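PDB 6RW7: carbohydrate binding module family 33 and 10 domain protein from Teredinibacter turnerae, which is a copper-dependent lytic polysaccharide monooxygenase of family AA10 that probably binds cellulose and cleaves its glycosidic bonds oxidatively. Local coordinates for residues 11-16 with 87-92; 96-101 with 179-184. All blocks are in the same frame, centred on the assembly; numbering follows the deposited sequence. Where two conformers were deposited one is given.

Overall arrangement
Both contacts lie in the LPMO domain, a beta-sandwich core with helices and loops inserted near its N-terminal end, and their centres are about 10 Å apart. They come in series along the chain: interaction 1 joins helix 10-17 to the stretch around strand 89-90, and strand 96-101, which follows directly, opens interaction 2 by packing across the sandwich on strand 178-187. Strands 89-90 and 178-187 belong to the same mixed sheet, both pairing with strand 193-202. Segment 87-92 contributes to both contacts: P87 and T89 meet the helix, while F91, in the same segment, packs on F98 and I181 of interaction 2.

Interaction 1 (11-16 with 87-92); sequences QQHCGA and PVTSFN
H13 of helix 10-17 sets one face of its imidazole against P87 CB, and this CH-pi contact makes up the tight part of the interface. P87 CB sits almost exactly on the ring normal, 3° off it and 3.5 Å from the centroid of the H13 ring, over the middle of the face. All five ring atoms consequently lie at nearly the same distance from that methylene. The imidazole reaches this place because CG stands anti to the carbonyl carbon of H13 (chi1 -68°), which carries the ring off the helix toward the loop. P87 CG continues the packing over the root of the side chain, 3.8 Å from H13 CB. P87 CG also lies 4.2 Å from C14 SG, which forms the disulfide with C28.

Toward T89 the fit is looser. T89 CG2 approaches the ring edge in its plane, 3.9 Å from H13 CE1, while the polar groups meet through a water. This water lies in the imidazole plane, 3.0 Å from H13 NE2, and accepts a hydrogen bond from T89 OG1 at 2.8 Å. The other ring nitrogen, ND1, is hydrogen-bonded to K27 NZ. Partners at both nitrogens and a methylene over one face should hold the ring's rotation. T89 itself is fixed by backbone hydrogen bonds to D200 and D202 of strand 193-202. The contact is a proline-histidine CH-pi contact that fastens the disulfide-linked helix 10-17, inserted after the first strand of the AA10 LPMO domain, to the margin of its beta-sandwich.

Interaction 2 (96-101 with 179-184); sequences QTFVWD and HVIFAE. With CU (copper (II) ion), chain C.
The hydrophobic interior of the LPMO beta-sandwich is crossed here, where strand 96-101 of the four-stranded antiparallel sheet faces strand 178-187 of the mixed sheet. The two segments come within 10.3 Å at their axes, with their directions 53° apart, and aromatic side chains span the gap. W100 reaches furthest: its CG lies beside the backbone N and opposite the carbonyl carbon (chi1 -79°), which turns the indole toward the other sheet, and the six-membered part extends to the opposite backbone. W100 CZ2 lies 3.6 Å from the carbonyl carbon C of E184 and 3.9 Å from A183 CB, an oblique approach to both. F98, two residues earlier on the same side of the strand, has I181 CD1 at its ring edge, near the plane, 3.9 Å from F98 CZ.

The indole nitrogen is served by a water bridge: W100 NE1 donates to a water at 2.8 Å, and that water donates in turn to E184 O at 2.7 Å. The E184 CB bond points away from strand 96-101, and its carboxylate forms a salt bridge to R194 and accepts from R58 N. Beyond W100 the strand ends in D101, whose OD2 binds the copper(II) ion at 2.5 Å together with E5, H165 and a water; this is a site distinct from the copper(I) site of H1 and H107. Chemically, the interface is mainly apolar packing, part of it on main chain, with one water-mediated link that satisfies the indole N-H and a main-chain carbonyl and ties the two sheets next to the residue that ligates copper(II).

Interaction 1 (11-16 with 87-92)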
loop_
_atom_site.group_PDB
_atom_site.type_symbol
_atom_site.label_atom_id
_atom_site.label_comp_id
_atom_site.label_asym_id
_atom_site.label_seq_id
_atom_site.Cartn_x
_atom_site.Cartn_y
_atom_site.Cartn_z
ATOM N N GLN A 11 -6.736 -1.299 -0.686
ATOM C CA GLN A 11 -7.180 -2.308 -1.680
ATOM C C GLN A 11 -7.814 -3.521 -0.996
ATOM O O GLN A 11 -8.706 -4.148 -1.591
ATOM C CB GLN A 11 -5.974 -2.768 -2.488
ATOM C CG GLN A 11 -5.373 -1.654 -3.314
ATOM C CD GLN A 11 -3.918 -1.465 -3.014
ATOM O OE1 GLN A 11 -3.575 -1.053 -1.904
ATOM N NE2 GLN A 11 -3.071 -1.702 -4.013
ATOM N N GLN A 12 -7.379 -3.856 0.206
ATOM C CA GLN A 12 -7.966 -4.971 0.978
ATOM C C GLN A 12 -9.389 -4.580 1.389
ATOM O O GLN A 12 -10.318 -5.368 1.208
ATOM C CB GLN A 12 -7.094 -5.307 2.191
ATOM C CG GLN A 12 -7.721 -6.367 3.080
ATOM C CD GLN A 12 -7.858 -7.711 2.403
ATOM O OE1 GLN A 12 -6.955 -8.146 1.694
ATOM N NE2 GLN A 12 -8.945 -8.438 2.669
ATOM N N HIS A 13 -9.549 -3.413 1.981
ATOM C CA HIS A 13 -10.885 -2.955 2.423
ATOM C C HIS A 13 -11.805 -2.753 1.219
ATOM O O HIS A 13 -12.952 -3.208 1.276
ATOM C CB HIS A 13 -10.818 -1.615 3.150
ATOM C CG HIS A 13 -10.132 -1.614 4.473
ATOM N ND1 HIS A 13 -10.620 -2.288 5.559
ATOM C CD2 HIS A 13 -9.036 -0.951 4.886
ATOM C CE1 HIS A 13 -9.850 -2.031 6.608
ATOM N NE2 HIS A 13 -8.856 -1.220 6.213
ATOM N N CYS A 14 -11.336 -1.984 0.232
ATOM C CA CYS A 14 -12.154 -1.452 -0.881
ATOM C C CYS A 14 -11.570 -2.032 -2.161
ATOM O O CYS A 14 -10.628 -1.457 -2.680
ATOM C CB CYS A 14 -12.205 0.076 -0.879
ATOM S SG CYS A 14 -12.463 0.831 0.757
ATOM N N GLY A 15 -12.091 -3.183 -2.572
ATOM C CA GLY A 15 -11.428 -4.038 -3.569
ATOM C C GLY A 15 -11.604 -5.483 -3.188
ATOM O O GLY A 15 -12.604 -6.112 -3.598
ATOM N N ALA A 16 -10.707 -6.012 -2.366
ATOM C CA ALA A 16 -10.763 -7.444 -2.016
ATOM C C ALA A 16 -12.061 -7.724 -1.252
ATOM O O ALA A 16 -12.730 -8.723 -1.547
ATOM C CB ALA A 16 -9.536 -7.849 -1.245
ATOM N N PRO A 87 -11.325 3.530 5.602
ATOM C CA PRO A 87 -11.299 2.654 6.762
ATOM C C PRO A 87 -9.908 2.648 7.399
ATOM O O PRO A 87 -8.917 2.613 6.694
ATOM C CB PRO A 87 -11.629 1.244 6.226
ATOM C CG PRO A 87 -12.227 1.485 4.856
ATOM C CD PRO A 87 -11.666 2.800 4.363
ATOM N N VAL A 88 -9.858 2.661 8.732
ATOM C CA VAL A 88 -8.599 2.774 9.525
ATOM C C VAL A 88 -8.539 1.612 10.518
ATOM O O VAL A 88 -9.582 1.335 11.162
ATOM C CB VAL A 88 -8.544 4.116 10.273
ATOM C CG1 VAL A 88 -9.398 4.056 11.535
ATOM C CG2 VAL A 88 -7.119 4.533 10.615
ATOM N N THR A 89 -7.372 0.982 10.689
ATOM C CA THR A 89 -7.219 -0.095 11.679
ATOM C C THR A 89 -6.166 0.314 12.696
ATOM O O THR A 89 -5.186 1.028 12.411
ATOM C CB THR A 89 -7.098 -1.471 11.033
ATOM O OG1 THR A 89 -5.966 -1.404 10.184
ATOM C CG2 THR A 89 -8.325 -1.887 10.246
ATOM N N SER A 90 -6.429 -0.126 13.905
ATOM C CA SER A 90 -5.536 0.091 15.062
ATOM C C SER A 90 -4.200 -0.599 14.791
ATOM O O SER A 90 -4.204 -1.695 14.221
ATOM C CB SER A 90 -6.167 -0.408 16.324
ATOM O OG SER A 90 -5.440 0.071 17.443
ATOM N N PHE A 91 -3.105 0.050 15.160
ATOM C CA PHE A 91 -1.775 -0.476 14.842
ATOM C C PHE A 91 -0.796 -0.046 15.912
ATOM O O PHE A 91 -1.009 0.993 16.536
ATOM C CB PHE A 91 -1.369 0.016 13.462
ATOM C CG PHE A 91 -0.341 -0.814 12.748
ATOM C CD1 PHE A 91 -0.555 -2.156 12.515
ATOM C CD2 PHE A 91 0.811 -0.242 12.246
ATOM C CE1 PHE A 91 0.380 -2.923 11.835
ATOM C CE2 PHE A 91 1.746 -1.009 11.565
ATOM C CZ PHE A 91 1.515 -2.340 11.339
ATOM N N ASN A 92 0.284 -0.810 16.030
ATOM C CA ASN A 92 1.335 -0.563 17.039
ATOM C C ASN A 92 2.675 -0.354 16.313
ATOM O O ASN A 92 2.886 -0.853 15.203
ATOM C CB ASN A 92 1.423 -1.699 18.065
ATOM C CG ASN A 92 0.221 -1.838 18.987
ATOM O OD1 ASN A 92 -0.311 -0.864 19.490
ATOM N ND2 ASN A 92 -0.191 -3.060 19.257
HETATM O O HOH W 1 -6.382 -0.320 7.668
#

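Interaction 2 (96-101 with 179-184)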
loop_
_atom_site.group_PDB
_atom_site.type_symbol
_atom_site.label_atom_id
_atom_site.label_comp_id
_atom_site.label_asym_id
_atom_site.label_seq_id
_atom_site.Cartn_x
_atom_site.Cartn_y
_atom_site.Cartn_z
ATOM N N GLN A 96 6.693 -5.414 13.295
ATOM C CA GLN A 96 5.373 -5.803 12.738
ATOM C C GLN A 96 5.623 -6.583 11.448
ATOM O O GLN A 96 6.582 -6.258 10.733
ATOM C CB GLN A 96 4.464 -4.596 12.476
ATOM C CG GLN A 96 4.140 -3.724 13.699
ATOM C CD GLN A 96 3.425 -4.446 14.820
ATOM O OE1 GLN A 96 2.719 -5.417 14.578
ATOM N NE2 GLN A 96 3.616 -3.987 16.057
ATOM N N THR A 97 4.755 -7.539 11.143
ATOM C CA THR A 97 4.779 -8.287 9.866
ATOM C C THR A 97 3.746 -7.681 8.919
ATOM O O THR A 97 2.559 -7.572 9.289
ATOM C CB THR A 97 4.594 -9.791 10.064
ATOM O OG1 THR A 97 5.644 -10.194 10.938
ATOM C CG2 THR A 97 4.708 -10.554 8.764
ATOM N N PHE A 98 4.182 -7.324 7.719
ATOM C CA PHE A 98 3.289 -6.863 6.629
ATOM C C PHE A 98 3.100 -8.020 5.655
ATOM O O PHE A 98 4.086 -8.650 5.294
ATOM C CB PHE A 98 3.879 -5.655 5.904
ATOM C CG PHE A 98 3.900 -4.408 6.739
ATOM C CD1 PHE A 98 4.932 -4.169 7.635
ATOM C CD2 PHE A 98 2.866 -3.493 6.661
ATOM C CE1 PHE A 98 4.909 -3.045 8.448
ATOM C CE2 PHE A 98 2.875 -2.350 7.441
ATOM C CZ PHE A 98 3.877 -2.145 8.353
ATOM N N VAL A 99 1.873 -8.291 5.265
ATOM C CA VAL A 99 1.541 -9.438 4.387
ATOM C C VAL A 99 1.082 -8.874 3.049
ATOM O O VAL A 99 -0.015 -8.232 2.985
ATOM C CB VAL A 99 0.466 -10.322 5.025
ATOM C CG1 VAL A 99 0.154 -11.491 4.110
ATOM C CG2 VAL A 99 0.868 -10.810 6.417
ATOM N N TRP A 100 1.882 -9.098 2.019
ATOM C CA TRP A 100 1.447 -8.830 0.628
ATOM C C TRP A 100 0.709 -10.067 0.139
ATOM O O TRP A 100 1.302 -11.167 0.152
ATOM C CB TRP A 100 2.623 -8.525 -0.277
ATOM C CG TRP A 100 3.155 -7.132 -0.160
ATOM C CD1 TRP A 100 3.993 -6.609 0.784
ATOM C CD2 TRP A 100 2.830 -6.058 -1.037
ATOM N NE1 TRP A 100 4.233 -5.288 0.525
ATOM C CE2 TRP A 100 3.557 -4.931 -0.605
ATOM C CE3 TRP A 100 2.031 -5.954 -2.173
ATOM C CZ2 TRP A 100 3.480 -3.707 -1.269
ATOM C CZ3 TRP A 100 1.955 -4.738 -2.827
ATOM C CH2 TRP A 100 2.656 -3.628 -2.363
ATOM N N ASP A 101 -0.506 -9.893 -0.363
ATOM C CA ASP A 101 -1.186 -10.952 -1.130
ATOM C C ASP A 101 -0.776 -10.802 -2.584
ATOM O O ASP A 101 -1.013 -9.730 -3.162
ATOM C CB ASP A 101 -2.710 -10.894 -1.047
ATOM C CG ASP A 101 -3.300 -12.018 -1.883
ATOM O OD1 ASP A 101 -3.405 -11.851 -3.089
ATOM O OD2 ASP A 101 -3.537 -13.076 -1.341
ATOM N N HIS A 179 -2.147 7.852 10.726
ATOM C CA HIS A 179 -0.998 7.860 9.799
ATOM C C HIS A 179 -1.313 7.030 8.568
ATOM O O HIS A 179 -2.350 6.335 8.516
ATOM C CB HIS A 179 0.273 7.426 10.532
ATOM C CG HIS A 179 0.744 8.493 11.453
ATOM N ND1 HIS A 179 1.497 9.561 10.999
ATOM C CD2 HIS A 179 0.476 8.728 12.763
ATOM C CE1 HIS A 179 1.718 10.382 11.997
ATOM N NE2 HIS A 179 1.069 9.914 13.105
ATOM N N VAL A 180 -0.425 7.128 7.591
ATOM C CA VAL A 180 -0.521 6.306 6.364
ATOM C C VAL A 180 0.828 5.665 6.116
ATOM O O VAL A 180 1.861 6.345 6.243
ATOM C CB VAL A 180 -0.937 7.141 5.146
ATOM C CG1 VAL A 180 -1.040 6.241 3.935
ATOM C CG2 VAL A 180 -2.243 7.880 5.374
ATOM N N ILE A 181 0.793 4.389 5.763
ATOM C CA ILE A 181 1.989 3.664 5.267
ATOM C C ILE A 181 1.838 3.506 3.757
ATOM O O ILE A 181 0.788 3.054 3.296
ATOM C CB ILE A 181 2.158 2.337 6.028
ATOM C CG1 ILE A 181 2.485 2.637 7.490
ATOM C CG2 ILE A 181 3.206 1.445 5.362
ATOM C CD1 ILE A 181 2.419 1.457 8.421
ATOM N N PHE A 182 2.865 3.909 3.016
ATOM C CA PHE A 182 2.945 3.782 1.546
ATOM C C PHE A 182 3.994 2.700 1.265
ATOM O O PHE A 182 5.145 2.822 1.717
ATOM C CB PHE A 182 3.254 5.143 0.908
ATOM C CG PHE A 182 3.790 5.013 -0.491
ATOM C CD1 PHE A 182 2.916 4.804 -1.536
ATOM C CD2 PHE A 182 5.147 5.028 -0.753
ATOM C CE1 PHE A 182 3.376 4.630 -2.824
ATOM C CE2 PHE A 182 5.612 4.855 -2.046
ATOM C CZ PHE A 182 4.723 4.644 -3.067
ATOM N N ALA A 183 3.617 1.650 0.542
ATOM C CA ALA A 183 4.474 0.469 0.363
ATOM C C ALA A 183 4.571 0.072 -1.102
ATOM O O ALA A 183 3.615 0.233 -1.872
ATOM C CB ALA A 183 3.935 -0.683 1.171
ATOM N N GLU A 184 5.707 -0.521 -1.426
ATOM C CA GLU A 184 6.005 -0.998 -2.779
ATOM C C GLU A 184 6.481 -2.444 -2.740
ATOM O O GLU A 184 7.244 -2.816 -1.822
ATOM C CB GLU A 184 7.117 -0.165 -3.417
ATOM C CG GLU A 184 6.850 1.319 -3.442
ATOM C CD GLU A 184 7.970 2.143 -4.054
ATOM O OE1 GLU A 184 9.091 1.585 -4.246
ATOM O OE2 GLU A 184 7.713 3.329 -4.333
HETATM CU CU CU C . -4.264 -13.792 0.934
HETATM O O HOH W 2 6.295 -3.353 0.683
HETATM O O HOH W 3 -4.208 -15.810 0.098
#